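Local coordinates for FMN-binding protein (PDB 3IN6) that binds flavin mononucleotide, probably as a redox cofactor, in a pocket built from both subunits of a dimer, at residues V98-S103 with L133-V138; T33-V38 with A72-T77; L19-S24 with S92-R97. All coordinates share one frame; numbering follows the deposited sequence.

In the fold
The three contacts illustrate how one antiparallel sheet can organise a small flavoprotein. Contact 1 joins neighbouring strands, 92-106 and 131-141, near the chain's centre; contact 2 sets helix 68-77 against strand 33-38, and contact 3 sets helix 2-28 against the beginning of strand 92-106, which it shares with contact 1. Centres of contacts 1 and 2 lie about 10 Å apart, and the two touch where Leu74 packs on Phe135 and Leu133; contact 3 is centred about 16 Å from contact 1 and 21 Å from contact 2. Along the sequence contact 2 is nested within contact 3, and both close before contact 1 opens. Helix 68-77 carries FMN-binding Lys69 and Thr70, strand 92-106 Arg97.

Contact 1: residues V98-S103 with L133-V138; sequences VYVELS and LVFKIV
Leu102 lays its CD1 methyl over one face of the Phe135 ring, a CH-pi contact in which CD1 stands 4.3 Å from the ring centroid and is offset toward the rim. With CG trans to the backbone N (chi1 -171°), the leucine brings this methyl also to within 4.0 Å of Leu133 CB. Val100 approaches the same ring differently, its CG2 reaching obliquely to 3.7 Å from Phe135 CD1. Farther along this apolar face, Val98 CG1 meets Ile137 CG2.

The other face is more polar. Here Glu101 passes its CG and CD beside Val138 CG2, with CG 3.8 Å from that methyl, while Lys136 extends outward and keeps its ammonium apart from the Glu101 carboxylate.

Between the two faces the backbones fix the register. Glu101 and Lys136 form a hydrogen-bonded pair: the bond from Lys136 N to Glu101 O, 2.9 Å long, is almost straight at 174°, and Glu101 N returns one to Lys136 O at 3.0 Å. Val138 N donates to Tyr99 O at 2.8 Å, and Ser103 N to Val134 O at 2.7 Å, extending the pairing in both directions.

In the next shell, Phe82 meets the Phe135 ring edge-to-face and Leu74 of helix 68-77 packs against both Phe135 and Leu102. The Tyr99 hydroxyl reaches the dimer interface, where it is hydrogen-bonded to Asn45 of the second subunit. This strand pair is part of an antiparallel sheet whose strand order, together with the dimer and the bound FMN, is consistent with the FMN-binding split barrel.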
loop_
_atom_site.group_PDB
_atom_site.type_symbol
_atom_site.label_atom_id
_atom_site.label_comp_id
_atom_site.label_asym_id
_atom_site.label_seq_id
_atom_site.Cartn_x
_atom_site.Cartn_y
_atom_site.Cartn_z
ATOM N N VAL A 98 -6.683 -7.465 0.305
ATOM C CA VAL A 98 -6.544 -8.878 0.575
ATOM C C VAL A 98 -5.306 -9.118 1.446
ATOM O O VAL A 98 -4.171 -8.927 0.990
ATOM C CB VAL A 98 -6.411 -9.680 -0.729
ATOM C CG1 VAL A 98 -6.416 -11.144 -0.430
ATOM C CG2 VAL A 98 -7.536 -9.328 -1.746
ATOM N N TYR A 99 -5.530 -9.575 2.680
ATOM C CA TYR A 99 -4.468 -9.851 3.646
ATOM C C TYR A 99 -3.969 -11.268 3.520
ATOM O O TYR A 99 -4.755 -12.217 3.506
ATOM C CB TYR A 99 -4.965 -9.600 5.068
ATOM C CG TYR A 99 -5.416 -8.182 5.282
ATOM C CD1 TYR A 99 -6.656 -7.762 4.848
ATOM C CD2 TYR A 99 -4.613 -7.265 5.939
ATOM C CE1 TYR A 99 -7.086 -6.494 5.044
ATOM C CE2 TYR A 99 -5.035 -5.966 6.119
ATOM C CZ TYR A 99 -6.278 -5.594 5.686
ATOM O OH TYR A 99 -6.730 -4.311 5.854
ATOM N N VAL A 100 -2.644 -11.416 3.508
ATOM C CA VAL A 100 -2.035 -12.680 3.198
ATOM C C VAL A 100 -0.861 -13.085 4.104
ATOM O O VAL A 100 -0.286 -12.283 4.822
ATOM C CB VAL A 100 -1.487 -12.645 1.748
ATOM C CG1 VAL A 100 -2.619 -12.469 0.701
ATOM C CG2 VAL A 100 -0.435 -11.514 1.599
ATOM N N GLU A 101 -0.515 -14.352 4.011
ATOM C CA GLU A 101 0.671 -14.898 4.663
ATOM C C GLU A 101 1.383 -15.776 3.650
ATOM O O GLU A 101 0.739 -16.566 2.972
ATOM C CB GLU A 101 0.313 -15.718 5.886
ATOM C CG GLU A 101 -0.289 -14.895 6.982
ATOM C CD GLU A 101 -0.563 -15.708 8.251
ATOM O OE1 GLU A 101 -0.387 -16.952 8.231
ATOM O OE2 GLU A 101 -0.956 -15.083 9.264
ATOM N N LEU A 102 2.705 -15.648 3.550
ATOM C CA LEU A 102 3.468 -16.460 2.606
ATOM C C LEU A 102 3.444 -17.930 2.993
ATOM O O LEU A 102 3.832 -18.283 4.085
ATOM C CB LEU A 102 4.912 -15.993 2.533
ATOM C CG LEU A 102 5.773 -16.627 1.431
ATOM C CD1 LEU A 102 5.275 -16.220 0.033
ATOM C CD2 LEU A 102 7.204 -16.202 1.634
ATOM N N SER A 103 3.005 -18.785 2.083
ATOM C CA SER A 103 2.962 -20.220 2.318
ATOM C C SER A 103 4.127 -20.943 1.685
ATOM O O SER A 103 4.648 -21.898 2.256
ATOM C CB SER A 103 1.695 -20.825 1.742
ATOM O OG SER A 103 0.577 -20.318 2.419
ATOM N N LEU A 133 5.689 -17.030 -5.675
ATOM C CA LEU A 133 5.325 -16.872 -4.288
ATOM C C LEU A 133 3.897 -17.361 -4.124
ATOM O O LEU A 133 3.010 -16.961 -4.879
ATOM C CB LEU A 133 5.452 -15.413 -3.834
ATOM C CG LEU A 133 6.841 -14.793 -3.962
ATOM C CD1 LEU A 133 6.769 -13.349 -3.525
ATOM C CD2 LEU A 133 7.890 -15.586 -3.168
ATOM N N VAL A 134 3.677 -18.235 -3.145
ATOM C CA VAL A 134 2.348 -18.769 -2.913
ATOM C C VAL A 134 1.839 -18.198 -1.614
ATOM O O VAL A 134 2.476 -18.384 -0.571
ATOM C CB VAL A 134 2.360 -20.314 -2.862
ATOM C CG1 VAL A 134 0.937 -20.848 -2.757
ATOM C CG2 VAL A 134 3.079 -20.885 -4.112
ATOM N N PHE A 135 0.709 -17.495 -1.669
ATOM C CA PHE A 135 0.123 -16.899 -0.463
ATOM C C PHE A 135 -1.170 -17.555 -0.016
ATOM O O PHE A 135 -1.956 -17.992 -0.825
ATOM C CB PHE A 135 -0.187 -15.407 -0.646
ATOM C CG PHE A 135 1.005 -14.561 -0.998
ATOM C CD1 PHE A 135 1.761 -13.961 -0.006
ATOM C CD2 PHE A 135 1.320 -14.298 -2.335
ATOM C CE1 PHE A 135 2.860 -13.141 -0.339
ATOM C CE2 PHE A 135 2.403 -13.484 -2.673
ATOM C CZ PHE A 135 3.180 -12.907 -1.662
ATOM N N LYS A 136 -1.375 -17.592 1.299
ATOM C CA LYS A 136 -2.630 -18.036 1.881
ATOM C C LYS A 136 -3.382 -16.773 2.208
ATOM O O LYS A 136 -2.809 -15.850 2.810
ATOM C CB LYS A 136 -2.401 -18.851 3.163
ATOM C CG LYS A 136 -3.681 -19.125 3.965
ATOM C CD LYS A 136 -3.357 -19.832 5.300
ATOM C CE LYS A 136 -4.603 -19.993 6.176
ATOM N NZ LYS A 136 -4.294 -20.623 7.504
ATOM N N ILE A 137 -4.657 -16.721 1.808
ATOM C CA ILE A 137 -5.497 -15.566 2.076
ATOM C C ILE A 137 -6.010 -15.705 3.493
ATOM O O ILE A 137 -6.597 -16.719 3.851
ATOM C CB ILE A 137 -6.704 -15.464 1.147
ATOM C CG1 ILE A 137 -6.273 -15.247 -0.313
ATOM C CG2 ILE A 137 -7.614 -14.343 1.629
ATOM C CD1 ILE A 137 -7.388 -15.302 -1.268
ATOM N N VAL A 138 -5.836 -14.652 4.274
ATOM C CA VAL A 138 -6.182 -14.653 5.691
ATOM C C VAL A 138 -7.425 -13.812 6.022
ATOM O O VAL A 138 -8.145 -14.108 6.983
ATOM C CB VAL A 138 -4.931 -14.209 6.489
ATOM C CG1 VAL A 138 -5.284 -13.495 7.761
ATOM C CG2 VAL A 138 -4.026 -15.430 6.747
#

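Contact 2: residues T33-V38 with A72-T77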
loop_
_atom_site.group_PDB
_atom_site.type_symbol
_atom_site.label_atom_id
_atom_site.label_comp_id
_atom_site.label_asym_id
_atom_site.label_seq_id
_atom_site.Cartn_x
_atom_site.Cartn_y
_atom_site.Cartn_z
ATOM N N THR A 33 -2.135 -1.989 -8.475
ATOM C CA THR A 33 -2.197 -3.072 -7.517
ATOM C C THR A 33 -0.877 -3.077 -6.734
ATOM O O THR A 33 0.191 -3.011 -7.344
ATOM C CB THR A 33 -2.334 -4.421 -8.240
ATOM O OG1 THR A 33 -3.491 -4.404 -9.081
ATOM C CG2 THR A 33 -2.450 -5.556 -7.246
ATOM N N THR A 34 -0.943 -3.196 -5.406
ATOM C CA THR A 34 0.253 -3.166 -4.574
ATOM C C THR A 34 0.281 -4.256 -3.515
ATOM O O THR A 34 -0.767 -4.836 -3.183
ATOM C CB THR A 34 0.383 -1.819 -3.785
ATOM O OG1 THR A 34 -0.667 -1.725 -2.797
ATOM C CG2 THR A 34 0.376 -0.622 -4.719
ATOM N N LEU A 35 1.485 -4.504 -2.985
ATOM C CA LEU A 35 1.716 -5.481 -1.899
ATOM C C LEU A 35 2.542 -4.756 -0.823
ATOM O O LEU A 35 3.667 -4.305 -1.074
ATOM C CB LEU A 35 2.435 -6.741 -2.406
ATOM C CG LEU A 35 2.905 -7.760 -1.330
ATOM C CD1 LEU A 35 1.712 -8.241 -0.513
ATOM C CD2 LEU A 35 3.645 -8.978 -1.965
ATOM N N SER A 36 1.963 -4.604 0.361
ATOM C CA SER A 36 2.637 -3.933 1.439
ATOM C C SER A 36 3.187 -5.050 2.327
ATOM O O SER A 36 2.482 -6.023 2.599
ATOM C CB SER A 36 1.678 -2.991 2.197
ATOM O OG SER A 36 1.179 -1.969 1.357
ATOM N N THR A 37 4.445 -4.904 2.742
ATOM C CA THR A 37 5.167 -5.899 3.566
ATOM C C THR A 37 5.869 -5.220 4.735
ATOM O O THR A 37 5.805 -4.010 4.857
ATOM C CB THR A 37 6.203 -6.673 2.702
ATOM O OG1 THR A 37 7.159 -5.757 2.130
ATOM C CG2 THR A 37 5.488 -7.468 1.561
ATOM N N VAL A 38 6.524 -6.007 5.601
ATOM C CA VAL A 38 7.222 -5.501 6.777
ATOM C C VAL A 38 8.400 -6.411 7.137
ATOM O O VAL A 38 8.359 -7.596 6.821
ATOM C CB VAL A 38 6.276 -5.452 8.022
ATOM C CG1 VAL A 38 5.858 -6.849 8.435
ATOM C CG2 VAL A 38 6.942 -4.728 9.201
ATOM N N ALA A 72 12.552 -9.941 0.515
ATOM C CA ALA A 72 13.323 -10.070 1.764
ATOM C C ALA A 72 12.403 -9.948 2.985
ATOM O O ALA A 72 12.571 -10.675 3.955
ATOM C CB ALA A 72 14.432 -9.022 1.838
ATOM N N ASN A 73 11.462 -9.008 2.953
ATOM C CA ASN A 73 10.480 -8.852 4.049
ATOM C C ASN A 73 9.623 -10.123 4.229
ATOM O O ASN A 73 9.519 -10.695 5.347
ATOM C CB ASN A 73 9.597 -7.644 3.792
ATOM C CG ASN A 73 10.322 -6.330 4.038
ATOM O OD1 ASN A 73 11.386 -6.295 4.656
ATOM N ND2 ASN A 73 9.734 -5.242 3.578
ATOM N N LEU A 74 9.072 -10.617 3.126
ATOM C CA LEU A 74 8.248 -11.829 3.180
ATOM C C LEU A 74 9.014 -12.993 3.796
ATOM O O LEU A 74 8.445 -13.744 4.581
ATOM C CB LEU A 74 7.706 -12.193 1.803
ATOM C CG LEU A 74 6.685 -11.188 1.275
ATOM C CD1 LEU A 74 6.383 -11.473 -0.201
ATOM C CD2 LEU A 74 5.390 -11.179 2.152
ATOM N N LYS A 75 10.306 -13.115 3.501
ATOM C CA LYS A 75 11.100 -14.208 4.086
ATOM C C LYS A 75 11.400 -13.972 5.557
ATOM O O LYS A 75 11.662 -14.924 6.278
ATOM C CB LYS A 75 12.420 -14.440 3.336
ATOM C CG LYS A 75 12.300 -14.730 1.844
ATOM C CD LYS A 75 11.521 -15.984 1.506
ATOM C CE LYS A 75 12.283 -17.257 1.889
ATOM N NZ LYS A 75 11.551 -18.475 1.451
ATOM N N GLU A 76 11.405 -12.718 6.011
ATOM C CA GLU A 76 11.629 -12.423 7.436
ATOM C C GLU A 76 10.377 -12.604 8.276
ATOM O O GLU A 76 10.421 -13.222 9.334
ATOM C CB GLU A 76 12.109 -10.982 7.672
ATOM C CG GLU A 76 13.530 -10.773 7.329
ATOM C CD GLU A 76 14.070 -9.413 7.725
ATOM O OE1 GLU A 76 13.526 -8.726 8.613
ATOM O OE2 GLU A 76 15.083 -9.041 7.119
ATOM N N THR A 77 9.271 -12.044 7.818
ATOM C CA THR A 77 8.031 -12.045 8.594
ATOM C C THR A 77 6.871 -12.821 7.989
ATOM O O THR A 77 5.940 -13.182 8.710
ATOM C CB THR A 77 7.534 -10.600 8.794
ATOM O OG1 THR A 77 7.168 -10.025 7.524
ATOM C CG2 THR A 77 8.594 -9.774 9.433
HETATM O O HOH W 1 6.554 -9.193 5.046
#
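A water molecule, water 1, joins Val38 to Thr77: it accepts a hydrogen bond from Val38 N at 3.2 Å and donates one to Thr77 OG1, 2.7 Å from the water oxygen. The threonine hydroxyl lies between its own backbone N and carbonyl carbon (chi1 65°), a rotation that brings OG1 to 2.8 Å from Val38 O as well. The CG1 branch of Val38 crosses the Thr77 side chain at about a right angle. Thus the last residue of the strand meets the last residue of the helix through both water and direct contact, although the CB of Val38 points away from the helix.

One turn earlier, Asn73 supplies a direct side-chain bond. Its ND2 donates to Thr37 OG1 at 3.0 Å, with an N-H...O angle of 171° and the oxygen practically in the amide plane. This bond gives the buried amide nitrogen a partner and should restrain the amide from flipping. On the same side chain, Asn73 CB lies 3.3 Å from Val38 O.

Helix 68-77 is here laid across an inner strand of the antiparallel sheet, the short helix and strand segments running at 52° to each other. It also contains Lys69 and Thr70, residues that bind FMN, and the side chains of Thr37 and Thr70 are about 4 Å apart.

Toward the sheet interior the contact becomes apolar. Thr37 turns its CG2 methyl to Leu74 CD2, 3.8 Å away, the side chains crossing nearly perpendicularly. Leu35 and Leu74 instead reach tip to tip, with CD2 of Leu35 4.1 Å from CD1 of Leu74. At the dimer interface, Val44 of the second subunit packs on Val38, and Tyr42 of that subunit on Thr77.

Contact 3: residues L19-S24 with S92-R97. With FMN (flavin mononucleotide), chain E.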
loop_
_atom_site.group_PDB
_atom_site.type_symbol
_atom_site.label_atom_id
_atom_site.label_comp_id
_atom_site.label_asym_id
_atom_site.label_seq_id
_atom_site.Cartn_x
_atom_site.Cartn_y
_atom_site.Cartn_z
ATOM N N LEU A 19 -14.920 -12.432 -1.389
ATOM C CA LEU A 19 -14.102 -13.362 -2.173
ATOM C C LEU A 19 -14.278 -13.117 -3.680
ATOM O O LEU A 19 -13.307 -13.145 -4.440
ATOM C CB LEU A 19 -14.461 -14.813 -1.845
ATOM C CG LEU A 19 -13.973 -15.359 -0.493
ATOM C CD1 LEU A 19 -14.770 -16.583 -0.038
ATOM C CD2 LEU A 19 -12.482 -15.650 -0.600
ATOM N N GLU A 20 -15.502 -12.890 -4.123
ATOM C CA GLU A 20 -15.722 -12.682 -5.570
ATOM C C GLU A 20 -15.183 -11.357 -6.066
ATOM O O GLU A 20 -14.563 -11.295 -7.125
ATOM C CB GLU A 20 -17.172 -12.892 -5.941
ATOM C CG GLU A 20 -17.608 -14.335 -5.667
ATOM C CD GLU A 20 -16.703 -15.340 -6.359
ATOM O OE1 GLU A 20 -16.529 -15.240 -7.591
ATOM O OE2 GLU A 20 -16.171 -16.225 -5.672
ATOM N N LYS A 21 -15.384 -10.304 -5.292
ATOM C CA LYS A 21 -14.857 -8.999 -5.657
ATOM C C LYS A 21 -13.334 -9.061 -5.714
ATOM O O LYS A 21 -12.722 -8.520 -6.618
ATOM C CB LYS A 21 -15.297 -7.951 -4.652
ATOM C CG LYS A 21 -15.049 -6.536 -5.102
ATOM C CD LYS A 21 -15.679 -5.595 -4.105
ATOM C CE LYS A 21 -15.773 -4.201 -4.628
ATOM N NZ LYS A 21 -16.472 -3.332 -3.650
ATOM N N ALA A 22 -12.735 -9.747 -4.747
ATOM C CA ALA A 22 -11.291 -9.913 -4.703
ATOM C C ALA A 22 -10.803 -10.700 -5.921
ATOM O O ALA A 22 -9.830 -10.305 -6.571
ATOM C CB ALA A 22 -10.885 -10.621 -3.409
ATOM N N ARG A 23 -11.492 -11.805 -6.224
ATOM C CA ARG A 23 -11.152 -12.669 -7.359
ATOM C C ARG A 23 -11.058 -11.848 -8.621
ATOM O O ARG A 23 -10.062 -11.924 -9.334
ATOM C CB ARG A 23 -12.216 -13.767 -7.590
ATOM C CG ARG A 23 -11.792 -14.826 -8.596
ATOM C CD ARG A 23 -12.862 -15.924 -8.843
ATOM N NE ARG A 23 -13.513 -16.290 -7.612
ATOM C CZ ARG A 23 -12.910 -16.992 -6.655
ATOM N NH1 ARG A 23 -11.660 -17.404 -6.822
ATOM N NH2 ARG A 23 -13.559 -17.269 -5.544
ATOM N N SER A 24 -12.107 -11.078 -8.900
ATOM C CA SER A 24 -12.152 -10.263 -10.113
ATOM C C SER A 24 -11.031 -9.239 -10.200
ATOM O O SER A 24 -10.337 -9.169 -11.215
ATOM C CB SER A 24 -13.480 -9.531 -10.227
ATOM O OG SER A 24 -14.513 -10.436 -10.557
ATOM N N SER A 92 -13.086 7.990 -7.302
ATOM C CA SER A 92 -12.998 6.633 -6.766
ATOM C C SER A 92 -13.936 5.728 -7.562
ATOM O O SER A 92 -15.086 6.109 -7.833
ATOM C CB SER A 92 -13.378 6.607 -5.286
ATOM O OG SER A 92 -13.447 5.277 -4.809
ATOM N N LYS A 93 -13.438 4.561 -7.969
ATOM C CA LYS A 93 -14.243 3.583 -8.711
ATOM C C LYS A 93 -14.526 2.335 -7.909
ATOM O O LYS A 93 -15.688 1.982 -7.726
ATOM C CB LYS A 93 -13.599 3.211 -10.055
ATOM C CG LYS A 93 -14.344 3.743 -11.286
ATOM C CD LYS A 93 -14.572 5.234 -11.273
ATOM C CE LYS A 93 -15.606 5.604 -12.316
ATOM N NZ LYS A 93 -15.883 7.054 -12.321
ATOM N N ASP A 94 -13.472 1.668 -7.431
ATOM C CA ASP A 94 -13.635 0.432 -6.676
ATOM C C ASP A 94 -12.280 -0.069 -6.166
ATOM O O ASP A 94 -11.242 0.506 -6.468
ATOM C CB ASP A 94 -14.252 -0.637 -7.582
ATOM C CG ASP A 94 -14.918 -1.749 -6.806
ATOM O OD1 ASP A 94 -15.607 -1.449 -5.803
ATOM O OD2 ASP A 94 -14.776 -2.921 -7.218
ATOM N N GLY A 95 -12.283 -1.140 -5.388
ATOM C CA GLY A 95 -11.025 -1.697 -4.885
ATOM C C GLY A 95 -11.225 -2.769 -3.843
ATOM O O GLY A 95 -12.329 -3.060 -3.458
ATOM N N ILE A 96 -10.141 -3.344 -3.360
ATOM C CA ILE A 96 -10.237 -4.402 -2.352
ATOM C C ILE A 96 -8.918 -4.489 -1.616
ATOM O O ILE A 96 -7.873 -4.037 -2.131
ATOM C CB ILE A 96 -10.515 -5.763 -3.044
ATOM C CG1 ILE A 96 -10.974 -6.856 -2.056
ATOM C CG2 ILE A 96 -9.267 -6.217 -3.869
ATOM C CD1 ILE A 96 -12.383 -6.664 -1.466
ATOM N N ARG A 97 -8.961 -5.057 -0.411
ATOM C CA ARG A 97 -7.768 -5.321 0.366
ATOM C C ARG A 97 -7.767 -6.785 0.680
ATOM O O ARG A 97 -8.740 -7.298 1.242
ATOM C CB ARG A 97 -7.739 -4.529 1.659
ATOM C CG ARG A 97 -7.416 -3.079 1.475
ATOM C CD ARG A 97 -7.437 -2.324 2.801
ATOM N NE ARG A 97 -8.748 -2.307 3.440
ATOM C CZ ARG A 97 -9.010 -1.689 4.591
ATOM N NH1 ARG A 97 -8.061 -1.023 5.243
ATOM N NH2 ARG A 97 -10.231 -1.731 5.100
HETATM N N1 FMN E . -9.341 8.448 6.686
HETATM C C2 FMN E . -8.544 9.237 7.477
HETATM O O2 FMN E . -8.500 9.022 8.691
HETATM N N3 FMN E . -7.791 10.251 6.896
HETATM C C4 FMN E . -7.850 10.476 5.528
HETATM O O4 FMN E . -7.193 11.384 5.015
HETATM C C4A FMN E . -8.663 9.680 4.734
HETATM N N5 FMN E . -8.731 9.898 3.369
HETATM C C5A FMN E . -9.544 9.104 2.588
HETATM C C6 FMN E . -9.589 9.350 1.217
HETATM C C7 FMN E . -10.392 8.572 0.394
HETATM C C7M FMN E . -10.424 8.856 -1.082
HETATM C C8 FMN E . -11.148 7.536 0.945
HETATM C C8M FMN E . -12.013 6.683 0.059
HETATM C C9 FMN E . -11.095 7.280 2.316
HETATM C C9A FMN E . -10.295 8.068 3.158
HETATM N N10 FMN E . -10.216 7.842 4.542
HETATM C C10 FMN E . -9.414 8.657 5.322
HETATM C "C1'" FMN E . -11.016 6.763 5.237
HETATM C "C2'" FMN E . -10.196 5.514 5.570
HETATM O "O2'" FMN E . -9.595 5.005 4.407
HETATM C "C3'" FMN E . -11.111 4.469 6.221
HETATM O "O3'" FMN E . -11.441 4.939 7.517
HETATM C "C4'" FMN E . -10.483 3.067 6.268
HETATM O "O4'" FMN E . -11.447 2.076 6.552
HETATM C "C5'" FMN E . -9.418 2.978 7.339
HETATM O "O5'" FMN E . -8.825 1.710 7.306
HETATM P P FMN E . -8.242 1.013 8.637
HETATM O O1P FMN E . -7.135 1.868 9.205
HETATM O O2P FMN E . -7.690 -0.335 8.236
HETATM O O3P FMN E . -9.341 0.807 9.672
#
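Lys21 and Asp94 approach from opposite directions, the lysine fully extended from helix 2-28 and the carboxylate turned toward it from the start of strand 92-106. Asp94 belongs to a classic beta bulge, in which it and Lys93 both face Leu86, within a sheet whose strand order is consistent with an FMN-binding split barrel. Lys21 NZ forms a salt bridge with Asp94 OD1 at 3.0 Å, but as a hydrogen bond it is weak. Replacing Asp94 with an alanine would probably leave the Lys21 ammonium without this charged mate and the lysine end free to swing.

Deeper in, Ile96 points at the helix. Its CG1 branch, held anti to the main-chain N (chi1 -166°), meets Ala22 CB at 4.0 Å. The small alanine is consistent with a close approach of helix and strand, Ala22 CA lying 6.1 Å from Ile96 CA. Ile140 and Leu25 also pack on this isoleucine.

On the helix itself, Arg23 grips Glu20 side-on through NE and NH2, one nitrogen to each carboxylate oxygen.

Arg97 heads away from the helix toward a flavin site shared between the subunits: FMN is also bound by Leu145 N and by Asn45 and Thr70 of the second subunit, whose Ile46 O accepts from Arg97 NH1. The cofactor phosphate lies at the edge of the guanidinium, near its plane, and Arg97 NH1 donates to FMN O2P at 3.1 Å.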